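Local coordinates for protein esterase (uncultured bacterium FLS12, PDB 4RGY) that hydrolyses esters as a low-temperature-active alkaline esterase of the alpha/beta-hydrolase superfamily, at residues Ile65-Val69 with Ile254-Leu258; Trp96-Glu101 with Lys134-His139; Arg117-Ala123 with Glu141-Ala147; Tyr209-Gly213 with Tyr249-Gln253. All coordinates share one frame; numbering follows the deposited sequence.

Interaction 1 (Ile65-Val69 with Ile254-Leu258)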
loop_
_atom_site.group_PDB
_atom_site.type_symbol
_atom_site.label_atom_id
_atom_site.label_comp_id
_atom_site.label_asym_id
_atom_site.label_seq_id
_atom_site.Cartn_x
_atom_site.Cartn_y
_atom_site.Cartn_z
ATOM N N ILE A 65 15.883 6.507 4.717
ATOM C CA ILE A 65 15.676 6.379 6.156
ATOM C C ILE A 65 15.595 4.931 6.672
ATOM O O ILE A 65 16.191 4.613 7.710
ATOM C CB ILE A 65 14.453 7.233 6.637
ATOM C CG1 ILE A 65 14.298 7.173 8.160
ATOM C CG2 ILE A 65 13.140 6.796 5.965
ATOM C CD1 ILE A 65 15.466 7.785 8.901
ATOM N N GLU A 66 14.888 4.043 5.966
ATOM C CA GLU A 66 14.786 2.664 6.443
ATOM C C GLU A 66 16.164 1.999 6.543
ATOM O O GLU A 66 16.446 1.288 7.507
ATOM C CB GLU A 66 13.868 1.823 5.556
ATOM C CG GLU A 66 13.702 0.401 6.074
ATOM C CD GLU A 66 12.869 -0.467 5.165
ATOM O OE1 GLU A 66 11.952 0.069 4.521
ATOM O OE2 GLU A 66 13.134 -1.686 5.103
ATOM N N ARG A 67 17.013 2.240 5.550
ATOM C CA ARG A 67 18.380 1.737 5.582
ATOM C C ARG A 67 19.204 2.401 6.685
ATOM O O ARG A 67 19.955 1.736 7.396
ATOM C CB ARG A 67 19.030 1.916 4.211
ATOM C CG ARG A 67 20.522 1.632 4.193
ATOM C CD ARG A 67 21.024 1.394 2.767
ATOM N NE ARG A 67 20.726 2.513 1.875
ATOM C CZ ARG A 67 21.475 3.600 1.774
ATOM N NH1 ARG A 67 22.567 3.721 2.519
ATOM N NH2 ARG A 67 21.149 4.569 0.934
ATOM N N TYR A 68 19.030 3.704 6.863
ATOM C CA TYR A 68 19.840 4.420 7.840
ATOM C C TYR A 68 19.619 3.930 9.271
ATOM O O TYR A 68 20.535 3.982 10.096
ATOM C CB TYR A 68 19.585 5.926 7.751
ATOM C CG TYR A 68 19.937 6.546 6.414
ATOM C CD1 TYR A 68 20.991 6.057 5.650
ATOM C CD2 TYR A 68 19.224 7.631 5.923
ATOM C CE1 TYR A 68 21.315 6.630 4.434
ATOM C CE2 TYR A 68 19.540 8.210 4.709
ATOM C CZ TYR A 68 20.585 7.704 3.969
ATOM O OH TYR A 68 20.916 8.261 2.752
ATOM N N VAL A 69 18.417 3.458 9.579
ATOM C CA VAL A 69 18.128 3.019 10.945
ATOM C C VAL A 69 18.319 1.516 11.146
ATOM O O VAL A 69 18.187 1.019 12.261
ATOM C CB VAL A 69 16.695 3.381 11.371
ATOM C CG1 VAL A 69 16.491 4.888 11.295
ATOM C CG2 VAL A 69 15.644 2.652 10.514
ATOM N N ILE A 254 19.649 13.812 7.894
ATOM C CA ILE A 254 18.970 12.898 8.815
ATOM C C ILE A 254 19.934 11.836 9.361
ATOM O O ILE A 254 19.775 11.364 10.489
ATOM C CB ILE A 254 17.691 12.268 8.203
ATOM C CG1 ILE A 254 16.778 11.711 9.301
ATOM C CG2 ILE A 254 18.033 11.179 7.196
ATOM C CD1 ILE A 254 16.271 12.762 10.287
ATOM N N GLN A 255 20.960 11.498 8.579
ATOM C CA GLN A 255 22.006 10.585 9.057
ATOM C C GLN A 255 22.774 11.180 10.241
ATOM O O GLN A 255 23.103 10.472 11.194
ATOM C CB GLN A 255 22.965 10.231 7.923
ATOM C CG GLN A 255 22.294 9.440 6.806
ATOM C CD GLN A 255 23.195 9.295 5.612
ATOM O OE1 GLN A 255 24.179 8.551 5.655
ATOM N NE2 GLN A 255 22.884 10.014 4.541
ATOM N N ARG A 256 23.026 12.486 10.192
ATOM C CA ARG A 256 23.714 13.165 11.285
ATOM C C ARG A 256 22.809 13.238 12.507
ATOM O O ARG A 256 23.251 13.027 13.634
ATOM C CB ARG A 256 24.161 14.555 10.847
ATOM C CG ARG A 256 25.089 14.530 9.635
ATOM C CD ARG A 256 25.613 15.918 9.312
ATOM N NE ARG A 256 26.354 16.483 10.434
ATOM C CZ ARG A 256 27.642 16.256 10.678
ATOM N NH1 ARG A 256 28.345 15.457 9.877
ATOM N NH2 ARG A 256 28.229 16.815 11.726
ATOM N N VAL A 257 21.527 13.506 12.289
ATOM C CA VAL A 257 20.583 13.517 13.396
ATOM C C VAL A 257 20.513 12.145 14.066
ATOM O O VAL A 257 20.507 12.051 15.293
ATOM C CB VAL A 257 19.184 13.960 12.942
ATOM C CG1 VAL A 257 18.149 13.686 14.030
ATOM C CG2 VAL A 257 19.200 15.446 12.574
ATOM N N LEU A 258 20.465 11.081 13.263
ATOM C CA LEU A 258 20.413 9.731 13.814
ATOM C C LEU A 258 21.629 9.422 14.697
ATOM O O LEU A 258 21.483 8.840 15.765
ATOM C CB LEU A 258 20.268 8.693 12.697
ATOM C CG LEU A 258 18.909 8.657 11.984
ATOM C CD1 LEU A 258 18.998 7.763 10.767
ATOM C CD2 LEU A 258 17.797 8.184 12.912
#
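A buried, largely apolar helix-to-helix contact joins the short helix 65-68 to helix 247-260, with a stacked aromatic-amide pair, Y68 and Q255, at one end of it. The evidence for the stack is planar: the Y68 ring and the Q255 amide lie 11° apart, and Q255 CG sits over the ring centre, 3.5 Å from the centroid, as a CH-pi contact. Beyond CG the chain of Q255 runs out over the same face, and chi3 of 72° lays the amide flat there, so that CD covers the CE1-CZ side of the ring. Although Q255 NE2 and Y68 OH are 3.2 Å apart, the angle rules out a hydrogen bond. Instead NE2 donates to the backbone O of D251, one turn before Q255, and Y68 OH makes at most a weak or probable hydrogen bond to the D251 carboxylate. At the other end L258 CD1 is the shared methyl, meeting Y68 CB at 3.6 Å and also V69 CG1 and I65 CD1. I254 completes the layer, its CG2 branch 4.0 Å from Y68 CD2. I65 and I254 also rest on L48 of strand 45-49, and E66 forms salt bridges to R61 and R62 of the second subunit. Helices packed together against a central, mostly parallel sheet are characteristic of the alpha/beta-hydrolase fold.

Interaction 2 (Trp96-Glu101 with Lys134-His139)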
loop_
_atom_site.group_PDB
_atom_site.type_symbol
_atom_site.label_atom_id
_atom_site.label_comp_id
_atom_site.label_asym_id
_atom_site.label_seq_id
_atom_site.Cartn_x
_atom_site.Cartn_y
_atom_site.Cartn_z
ATOM N N TRP A 96 -2.709 19.199 16.607
ATOM C CA TRP A 96 -1.782 19.180 17.743
ATOM C C TRP A 96 -2.174 18.123 18.768
ATOM O O TRP A 96 -1.320 17.361 19.239
ATOM C CB TRP A 96 -1.732 20.541 18.427
ATOM C CG TRP A 96 -1.029 20.505 19.765
ATOM C CD1 TRP A 96 -1.609 20.671 20.993
ATOM C CD2 TRP A 96 0.379 20.316 20.009
ATOM N NE1 TRP A 96 -0.655 20.593 21.983
ATOM C CE2 TRP A 96 0.569 20.375 21.410
ATOM C CE3 TRP A 96 1.488 20.078 19.184
ATOM C CZ2 TRP A 96 1.826 20.227 22.002
ATOM C CZ3 TRP A 96 2.738 19.939 19.774
ATOM C CH2 TRP A 96 2.895 20.011 21.173
ATOM N N THR A 97 -3.459 18.049 19.104
ATOM C CA THR A 97 -3.896 17.018 20.030
ATOM C C THR A 97 -3.661 15.641 19.398
ATOM O O THR A 97 -3.280 14.683 20.074
ATOM C CB THR A 97 -5.359 17.231 20.460
ATOM O OG1 THR A 97 -5.438 18.459 21.198
ATOM C CG2 THR A 97 -5.850 16.100 21.357
ATOM N N PHE A 98 -3.854 15.552 18.085
ATOM C CA PHE A 98 -3.559 14.322 17.370
ATOM C C PHE A 98 -2.077 13.955 17.488
ATOM O O PHE A 98 -1.732 12.847 17.922
ATOM C CB PHE A 98 -3.955 14.475 15.894
ATOM C CG PHE A 98 -3.511 13.330 15.024
ATOM C CD1 PHE A 98 -4.068 12.058 15.178
ATOM C CD2 PHE A 98 -2.544 13.525 14.043
ATOM C CE1 PHE A 98 -3.666 11.003 14.374
ATOM C CE2 PHE A 98 -2.141 12.473 13.230
ATOM C CZ PHE A 98 -2.704 11.210 13.397
ATOM N N ILE A 99 -1.188 14.864 17.097
ATOM C CA ILE A 99 0.225 14.509 17.048
ATOM C C ILE A 99 0.835 14.308 18.443
ATOM O O ILE A 99 1.727 13.474 18.623
ATOM C CB ILE A 99 1.059 15.510 16.201
ATOM C CG1 ILE A 99 2.389 14.887 15.772
ATOM C CG2 ILE A 99 1.288 16.835 16.950
ATOM C CD1 ILE A 99 2.256 13.748 14.780
ATOM N N SER A 100 0.342 15.051 19.432
ATOM C CA SER A 100 0.968 15.031 20.757
ATOM C C SER A 100 0.357 14.007 21.709
ATOM O O SER A 100 0.990 13.628 22.699
ATOM C CB SER A 100 0.910 16.424 21.397
ATOM O OG SER A 100 -0.428 16.792 21.703
ATOM N N GLU A 101 -0.861 13.557 21.419
ATOM C CA GLU A 101 -1.566 12.648 22.321
ATOM C C GLU A 101 -2.002 11.353 21.635
ATOM O O GLU A 101 -1.538 10.261 21.979
ATOM C CB GLU A 101 -2.778 13.343 22.954
ATOM C CG GLU A 101 -2.468 14.648 23.693
ATOM C CD GLU A 101 -1.744 14.425 25.005
ATOM O OE1 GLU A 101 -1.757 13.280 25.505
ATOM O OE2 GLU A 101 -1.162 15.394 25.537
ATOM N N LYS A 134 8.277 22.136 18.797
ATOM C CA LYS A 134 7.084 22.391 19.593
ATOM C C LYS A 134 6.800 21.234 20.557
ATOM O O LYS A 134 6.541 21.445 21.744
ATOM C CB LYS A 134 5.884 22.669 18.689
ATOM C CG LYS A 134 4.623 23.056 19.441
ATOM C CD LYS A 134 3.452 23.233 18.473
ATOM C CE LYS A 134 2.130 23.431 19.194
ATOM N NZ LYS A 134 0.962 23.411 18.242
ATOM N N LEU A 135 6.859 20.008 20.045
ATOM C CA LEU A 135 6.698 18.829 20.892
ATOM C C LEU A 135 7.754 18.778 21.993
ATOM O O LEU A 135 7.422 18.562 23.161
ATOM C CB LEU A 135 6.751 17.554 20.048
ATOM C CG LEU A 135 5.447 17.274 19.291
ATOM C CD1 LEU A 135 5.714 16.257 18.193
ATOM C CD2 LEU A 135 4.338 16.769 20.214
ATOM N N GLY A 136 9.015 18.994 21.630
ATOM C CA GLY A 136 10.093 18.893 22.594
ATOM C C GLY A 136 10.007 19.952 23.679
ATOM O O GLY A 136 10.349 19.687 24.836
ATOM N N MET A 137 9.544 21.144 23.320
ATOM C CA MET A 137 9.515 22.251 24.273
ATOM C C MET A 137 8.187 22.389 25.027
ATOM O O MET A 137 8.139 23.006 26.102
ATOM C CB MET A 137 9.929 23.560 23.593
ATOM C CG MET A 137 11.378 23.530 23.102
ATOM S SD MET A 137 12.000 25.172 22.691
ATOM C CE MET A 137 11.180 25.472 21.142
ATOM N N ARG A 138 7.110 21.831 24.478
ATOM C CA ARG A 138 5.831 21.794 25.187
ATOM C C ARG A 138 5.768 20.570 26.085
ATOM O O ARG A 138 5.167 20.608 27.164
ATOM C CB ARG A 138 4.647 21.801 24.212
ATOM C CG ARG A 138 4.444 23.116 23.471
ATOM C CD ARG A 138 3.666 24.138 24.308
ATOM N NE ARG A 138 2.276 23.714 24.471
ATOM C CZ ARG A 138 1.310 23.961 23.589
ATOM N NH1 ARG A 138 1.574 24.663 22.490
ATOM N NH2 ARG A 138 0.079 23.507 23.809
ATOM N N HIS A 139 6.390 19.481 25.640
ATOM C CA HIS A 139 6.387 18.247 26.410
ATOM C C HIS A 139 7.789 17.687 26.618
ATOM O O HIS A 139 8.080 16.569 26.203
ATOM C CB HIS A 139 5.493 17.214 25.727
ATOM C CG HIS A 139 4.044 17.585 25.733
ATOM N ND1 HIS A 139 3.284 17.600 26.885
ATOM C CD2 HIS A 139 3.216 17.973 24.734
ATOM C CE1 HIS A 139 2.049 17.968 26.591
ATOM N NE2 HIS A 139 1.982 18.200 25.291
HETATM O O HOH W 1 -0.933 20.415 24.911
HETATM O O HOH W 2 -0.750 17.779 24.204
#
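The helical segments 96-101 and 134-138 cross at -71°, their axes 11.2 Å apart, with H139 just past the end of the second; S100 and L135 have the nearest CA atoms. They belong to two helices flanking the central sheet of an alpha/beta-hydrolase fold, and helix 127-138 is the one that follows the probable nucleophile elbow. With the axes this far apart, the large W96 indole fills much of the interface and buries more surface than any other residue of the contact. Its CG stands anti to the backbone N (chi1 168°), which carries the ring out toward the second helix. K134, fully extended, passes over one face of the six-membered ring, CE lying 3.6 Å from the centroid as a CH-pi contact, before its NZ goes on to hydrogen-bond Y86 O. The opposite face has S100 OG above its rim. Near CZ3 comes L135 CD2, which also touches S100 CB at 3.6 Å. R138 curls back so that W96 CZ2 lies over the centre of its guanidinium, with the two planes 40° apart. H139 meets the indole rim to rim. An alanine in place of W96 would probably open a gap between the helices and leave the K134 chain without the ring it lies on. E101 and H139 have firmer partners outside, R142 and E141 respectively, yet a water joins them: it donates to E101 OE2 and S100 OG and lies 3.0 Å from H139 NE2. A second water accepts from W96 NE1 at 2.9 Å and, weakly, from R138 NH2.

Interaction 3 (Arg117-Ala123 with Glu141-Ala147)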
loop_
_atom_site.group_PDB
_atom_site.type_symbol
_atom_site.label_atom_id
_atom_site.label_comp_id
_atom_site.label_asym_id
_atom_site.label_seq_id
_atom_site.Cartn_x
_atom_site.Cartn_y
_atom_site.Cartn_z
ATOM N N ARG A 117 10.440 8.200 28.274
ATOM C CA ARG A 117 11.051 9.417 27.752
ATOM C C ARG A 117 12.422 9.155 27.129
ATOM O O ARG A 117 12.717 9.631 26.022
ATOM C CB ARG A 117 11.177 10.457 28.872
ATOM C CG ARG A 117 11.946 11.691 28.461
ATOM C CD ARG A 117 12.170 12.620 29.640
ATOM N NE ARG A 117 12.597 13.942 29.198
ATOM C CZ ARG A 117 13.865 14.310 29.042
ATOM N NH1 ARG A 117 14.846 13.455 29.297
ATOM N NH2 ARG A 117 14.147 15.540 28.637
ATOM N N GLU A 118 13.253 8.375 27.822
ATOM C CA GLU A 118 14.622 8.141 27.366
ATOM C C GLU A 118 14.684 7.408 26.024
ATOM O O GLU A 118 15.693 7.472 25.326
ATOM C CB GLU A 118 15.457 7.412 28.432
ATOM C CG GLU A 118 15.128 5.947 28.642
ATOM C CD GLU A 118 16.199 5.229 29.461
ATOM O OE1 GLU A 118 17.206 5.877 29.830
ATOM O OE2 GLU A 118 16.039 4.016 29.723
ATOM N N ASP A 119 13.582 6.759 25.653
ATOM C CA ASP A 119 13.523 5.996 24.411
ATOM C C ASP A 119 12.616 6.636 23.363
ATOM O O ASP A 119 12.167 5.962 22.433
ATOM C CB ASP A 119 13.038 4.572 24.694
ATOM C CG ASP A 119 13.993 3.792 25.579
ATOM O OD1 ASP A 119 15.219 3.944 25.422
ATOM O OD2 ASP A 119 13.507 3.022 26.435
ATOM N N THR A 120 12.348 7.932 23.508
ATOM C CA THR A 120 11.407 8.619 22.619
ATOM C C THR A 120 12.039 9.864 22.002
ATOM O O THR A 120 12.534 10.733 22.723
ATOM C CB THR A 120 10.117 9.008 23.364
ATOM O OG1 THR A 120 9.523 7.835 23.939
ATOM C CG2 THR A 120 9.124 9.663 22.421
ATOM N N PHE A 121 12.017 9.954 20.670
ATOM C CA PHE A 121 12.665 11.061 19.970
ATOM C C PHE A 121 11.740 11.609 18.891
ATOM O O PHE A 121 10.850 10.905 18.413
ATOM C CB PHE A 121 13.984 10.616 19.328
ATOM C CG PHE A 121 14.721 9.568 20.110
ATOM C CD1 PHE A 121 15.485 9.917 21.210
ATOM C CD2 PHE A 121 14.653 8.232 19.743
ATOM C CE1 PHE A 121 16.164 8.951 21.936
ATOM C CE2 PHE A 121 15.325 7.264 20.464
ATOM C CZ PHE A 121 16.087 7.621 21.560
ATOM N N VAL A 122 11.937 12.870 18.518
ATOM C CA VAL A 122 11.155 13.453 17.429
ATOM C C VAL A 122 12.045 14.318 16.544
ATOM O O VAL A 122 12.958 14.992 17.036
ATOM C CB VAL A 122 9.928 14.239 17.958
ATOM C CG1 VAL A 122 10.354 15.439 18.813
ATOM C CG2 VAL A 122 9.031 14.686 16.811
ATOM N N ALA A 123 11.799 14.280 15.237
ATOM C CA ALA A 123 12.546 15.078 14.264
ATOM C C ALA A 123 11.646 15.393 13.081
ATOM O O ALA A 123 10.706 14.641 12.794
ATOM C CB ALA A 123 13.797 14.354 13.801
ATOM N N GLU A 141 9.038 16.435 29.064
ATOM C CA GLU A 141 8.982 15.229 29.879
ATOM C C GLU A 141 8.715 13.967 29.047
ATOM O O GLU A 141 8.841 12.853 29.559
ATOM C CB GLU A 141 7.932 15.371 30.988
ATOM C CG GLU A 141 6.472 15.228 30.538
ATOM C CD GLU A 141 5.892 16.479 29.872
ATOM O OE1 GLU A 141 6.562 17.537 29.864
ATOM O OE2 GLU A 141 4.744 16.405 29.369
ATOM N N ARG A 142 8.353 14.141 27.774
ATOM C CA ARG A 142 8.025 13.004 26.897
ATOM C C ARG A 142 9.084 12.670 25.841
ATOM O O ARG A 142 9.043 11.593 25.237
ATOM C CB ARG A 142 6.697 13.253 26.185
ATOM C CG ARG A 142 5.529 13.477 27.113
ATOM C CD ARG A 142 4.246 13.671 26.315
ATOM N NE ARG A 142 3.130 14.022 27.183
ATOM C CZ ARG A 142 1.964 14.491 26.750
ATOM N NH1 ARG A 142 1.003 14.786 27.617
ATOM N NH2 ARG A 142 1.761 14.675 25.454
ATOM N N PHE A 143 10.028 13.579 25.617
ATOM C CA PHE A 143 11.016 13.413 24.554
ATOM C C PHE A 143 12.437 13.564 25.058
ATOM O O PHE A 143 12.781 14.554 25.695
ATOM C CB PHE A 143 10.764 14.408 23.415
ATOM C CG PHE A 143 9.448 14.209 22.737
ATOM C CD1 PHE A 143 9.318 13.253 21.737
ATOM C CD2 PHE A 143 8.331 14.943 23.113
ATOM C CE1 PHE A 143 8.095 13.040 21.106
ATOM C CE2 PHE A 143 7.106 14.735 22.490
ATOM C CZ PHE A 143 6.987 13.775 21.485
ATOM N N ALA A 144 13.269 12.581 24.761
ATOM C CA ALA A 144 14.679 12.660 25.119
ATOM C C ALA A 144 15.422 13.595 24.172
ATOM O O ALA A 144 16.496 14.102 24.509
ATOM C CB ALA A 144 15.296 11.280 25.082
ATOM N N ALA A 145 14.862 13.806 22.982
ATOM C CA ALA A 145 15.527 14.600 21.952
ATOM C C ALA A 145 14.521 15.077 20.917
ATOM O O ALA A 145 13.546 14.374 20.623
ATOM C CB ALA A 145 16.622 13.795 21.280
ATOM N N ALA A 146 14.756 16.274 20.388
ATOM C CA ALA A 146 13.921 16.888 19.357
ATOM C C ALA A 146 14.840 17.585 18.361
ATOM O O ALA A 146 15.759 18.314 18.757
ATOM C CB ALA A 146 12.928 17.883 19.969
ATOM N N ALA A 147 14.593 17.382 17.069
ATOM C CA ALA A 147 15.479 17.880 16.023
ATOM C C ALA A 147 14.709 18.546 14.900
ATOM O O ALA A 147 13.704 17.997 14.406
ATOM C CB ALA A 147 16.310 16.739 15.459
#
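The F143 ring receives V122 CG1 over one face, 4.2 Å from its centroid, while the F121 carbonyl carbon lies at its edge and T120 CG2 comes in obliquely. The F121 ring, on the other side of the sheet, has D119 C above the rim of one face and A145 CB at its edge, 4.0 Å from CD1. The third flat group, the R117 guanidinium, has F143 O 3.1 Å above its plane and E141 C at its edge; F143 O is therefore not aligned with an N-H, and NE donates instead to P140 O. The R117 chain is extended, CG anti to the backbone N (chi1 173°), which lays CD against E141 O. A serine in place of R117 would probably leave P140 O without this donor and uncover the E141-F143 backbone. Beyond the arginine the chains pair in parallel: A144 N donates to T120 O at 2.8 Å, V122 N to A145 O at 3.0 Å and A147 N to V122 O at 2.9 Å. This is the strand pair of a right-handed beta-alpha-beta crossover, whose connection, helix 127-138, covers V122 and F143 through L135. Strand 45-49 bonds to the far side of strand 120-125, strand 207-213 flanks strand 145-149, and L261 and P262 lie against F121 and A145.

Interaction 4 (Tyr209-Gly213 with Tyr249-Gln253)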
loop_
_atom_site.group_PDB
_atom_site.type_symbol
_atom_site.label_atom_id
_atom_site.label_comp_id
_atom_site.label_asym_id
_atom_site.label_seq_id
_atom_site.Cartn_x
_atom_site.Cartn_y
_atom_site.Cartn_z
ATOM N N TYR A 209 18.384 19.837 18.509
ATOM C CA TYR A 209 19.167 19.918 17.287
ATOM C C TYR A 209 18.472 20.845 16.311
ATOM O O TYR A 209 17.247 20.793 16.147
ATOM C CB TYR A 209 19.341 18.513 16.667
ATOM C CG TYR A 209 20.085 18.475 15.347
ATOM C CD1 TYR A 209 19.446 18.801 14.159
ATOM C CD2 TYR A 209 21.425 18.089 15.285
ATOM C CE1 TYR A 209 20.120 18.774 12.951
ATOM C CE2 TYR A 209 22.105 18.048 14.074
ATOM C CZ TYR A 209 21.448 18.397 12.912
ATOM O OH TYR A 209 22.111 18.374 11.702
ATOM N N GLN A 210 19.261 21.656 15.630
ATOM C CA GLN A 210 18.758 22.523 14.577
ATOM C C GLN A 210 19.747 22.574 13.433
ATOM O O GLN A 210 20.931 22.832 13.656
ATOM C CB GLN A 210 18.564 23.942 15.116
ATOM C CG GLN A 210 18.172 24.955 14.050
ATOM C CD GLN A 210 18.242 26.405 14.522
ATOM O OE1 GLN A 210 18.748 26.709 15.607
ATOM N NE2 GLN A 210 17.731 27.304 13.700
ATOM N N CYS A 211 19.284 22.351 12.203
ATOM C CA CYS A 211 20.136 22.607 11.046
ATOM C C CYS A 211 19.376 23.319 9.938
ATOM O O CYS A 211 18.146 23.307 9.908
ATOM C CB CYS A 211 20.788 21.316 10.521
ATOM S SG CYS A 211 19.678 20.225 9.553
ATOM N N CYS A 212 20.111 23.919 9.012
ATOM C CA CYS A 212 19.494 24.524 7.830
ATOM C C CYS A 212 20.514 24.709 6.716
ATOM O O CYS A 212 21.685 25.014 6.980
ATOM C CB CYS A 212 18.864 25.876 8.187
ATOM S SG CYS A 212 17.778 26.537 6.910
ATOM N N GLY A 213 20.074 24.514 5.473
ATOM C CA GLY A 213 20.901 24.835 4.318
ATOM C C GLY A 213 21.005 26.345 4.155
ATOM O O GLY A 213 20.016 27.060 4.327
ATOM N N TYR A 249 19.381 17.379 0.705
ATOM C CA TYR A 249 19.923 17.909 1.950
ATOM C C TYR A 249 19.395 17.135 3.170
ATOM O O TYR A 249 20.165 16.771 4.050
ATOM C CB TYR A 249 19.629 19.415 2.044
ATOM C CG TYR A 249 20.054 20.059 3.339
ATOM C CD1 TYR A 249 21.390 20.379 3.575
ATOM C CD2 TYR A 249 19.120 20.347 4.326
ATOM C CE1 TYR A 249 21.776 20.968 4.769
ATOM C CE2 TYR A 249 19.499 20.933 5.520
ATOM C CZ TYR A 249 20.829 21.233 5.727
ATOM O OH TYR A 249 21.209 21.801 6.911
ATOM N N TRP A 250 18.097 16.848 3.215
ATOM C CA TRP A 250 17.543 16.132 4.371
ATOM C C TRP A 250 17.992 14.675 4.442
ATOM O O TRP A 250 18.156 14.130 5.533
ATOM C CB TRP A 250 16.016 16.248 4.402
ATOM C CG TRP A 250 15.641 17.696 4.492
ATOM C CD1 TRP A 250 16.223 18.635 5.287
ATOM C CD2 TRP A 250 14.674 18.389 3.692
ATOM N NE1 TRP A 250 15.656 19.863 5.062
ATOM C CE2 TRP A 250 14.697 19.741 4.089
ATOM C CE3 TRP A 250 13.771 17.992 2.697
ATOM C CZ2 TRP A 250 13.872 20.701 3.513
ATOM C CZ3 TRP A 250 12.955 18.944 2.124
ATOM C CH2 TRP A 250 13.004 20.290 2.536
ATOM N N ASP A 251 18.206 14.052 3.285
ATOM C CA ASP A 251 18.722 12.692 3.237
ATOM C C ASP A 251 20.106 12.641 3.880
ATOM O O ASP A 251 20.422 11.702 4.611
ATOM C CB ASP A 251 18.790 12.201 1.785
ATOM C CG ASP A 251 19.263 10.757 1.670
ATOM O OD1 ASP A 251 18.533 9.845 2.099
ATOM O OD2 ASP A 251 20.367 10.527 1.142
ATOM N N ALA A 252 20.932 13.649 3.612
ATOM C CA ALA A 252 22.252 13.733 4.220
ATOM C C ALA A 252 22.141 14.070 5.704
ATOM O O ALA A 252 22.756 13.425 6.553
ATOM C CB ALA A 252 23.097 14.780 3.503
ATOM N N GLN A 253 21.353 15.090 6.019
ATOM C CA GLN A 253 21.282 15.571 7.391
ATOM C C GLN A 253 20.617 14.600 8.361
ATOM O O GLN A 253 20.978 14.564 9.542
ATOM C CB GLN A 253 20.585 16.928 7.450
ATOM C CG GLN A 253 21.391 18.043 6.822
ATOM C CD GLN A 253 22.750 18.175 7.455
ATOM O OE1 GLN A 253 23.770 17.943 6.810
ATOM N NE2 GLN A 253 22.778 18.541 8.734
#
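Y249 sends its ring toward the strand because CG is anti to the backbone N (chi1 176°), while C211 directs its SG at the helix. A bend at chi2 of Q253 (-57°) then swings its amide across to C211 and Y209. The resulting bond, Q253 NE2 to C211 SG at 3.6 Å, is weak. Y249 is held flat between two groups: G213 CA over one face, 4.2 Å from the ring centroid in a CH-pi contact, and Q253 CG, from its own helix, over the opposite one. C211 SG lies obliquely to this ring as a sulfur-aromatic contact. Y249 OH abuts the C212-G213 peptide, 3.0 Å from C212 C, but makes poor angles to C212 O and G213 N of that peptide, and to C212 N before it. Y209 OH lies 3.0 Å from Q253 NE2 and has a clear hydrogen bond to E239 OE1. In the fold, segments 249-253 and 209-213 run at 146° to each other, helix 247-260 lying over the sheet. L149 of strand 145-149 touches C211 and Q253, S241 and E239 of strand 236-241 touch Y249 and Q253 respectively, and N222 of helix 219-232 meets C212.

Interactions 1 and 4 share helix 247-260 and lie about 11 Å apart, centre to centre, with D251 of one meeting Y68 of the other. Interactions 2 and 3, also about 11 Å apart, cross along the chain and touch through the E101-R142 salt bridge and L135-V122 packing. Interaction 3 links the two pairs: its A147 packs on V257 and Y209, and strand 145-149 neighbours strand 207-213 in the sheet. Interactions 1 and 2 are about 23 Å apart, on opposite sides of the chain's centre. Interaction 1 closes the longest loop, enclosing the other three. Interactions 1 and 2 join flanking helices, 3 pairs strands and 4 packs a helix on the sheet carrying the probable serine-histidine-aspartate triad.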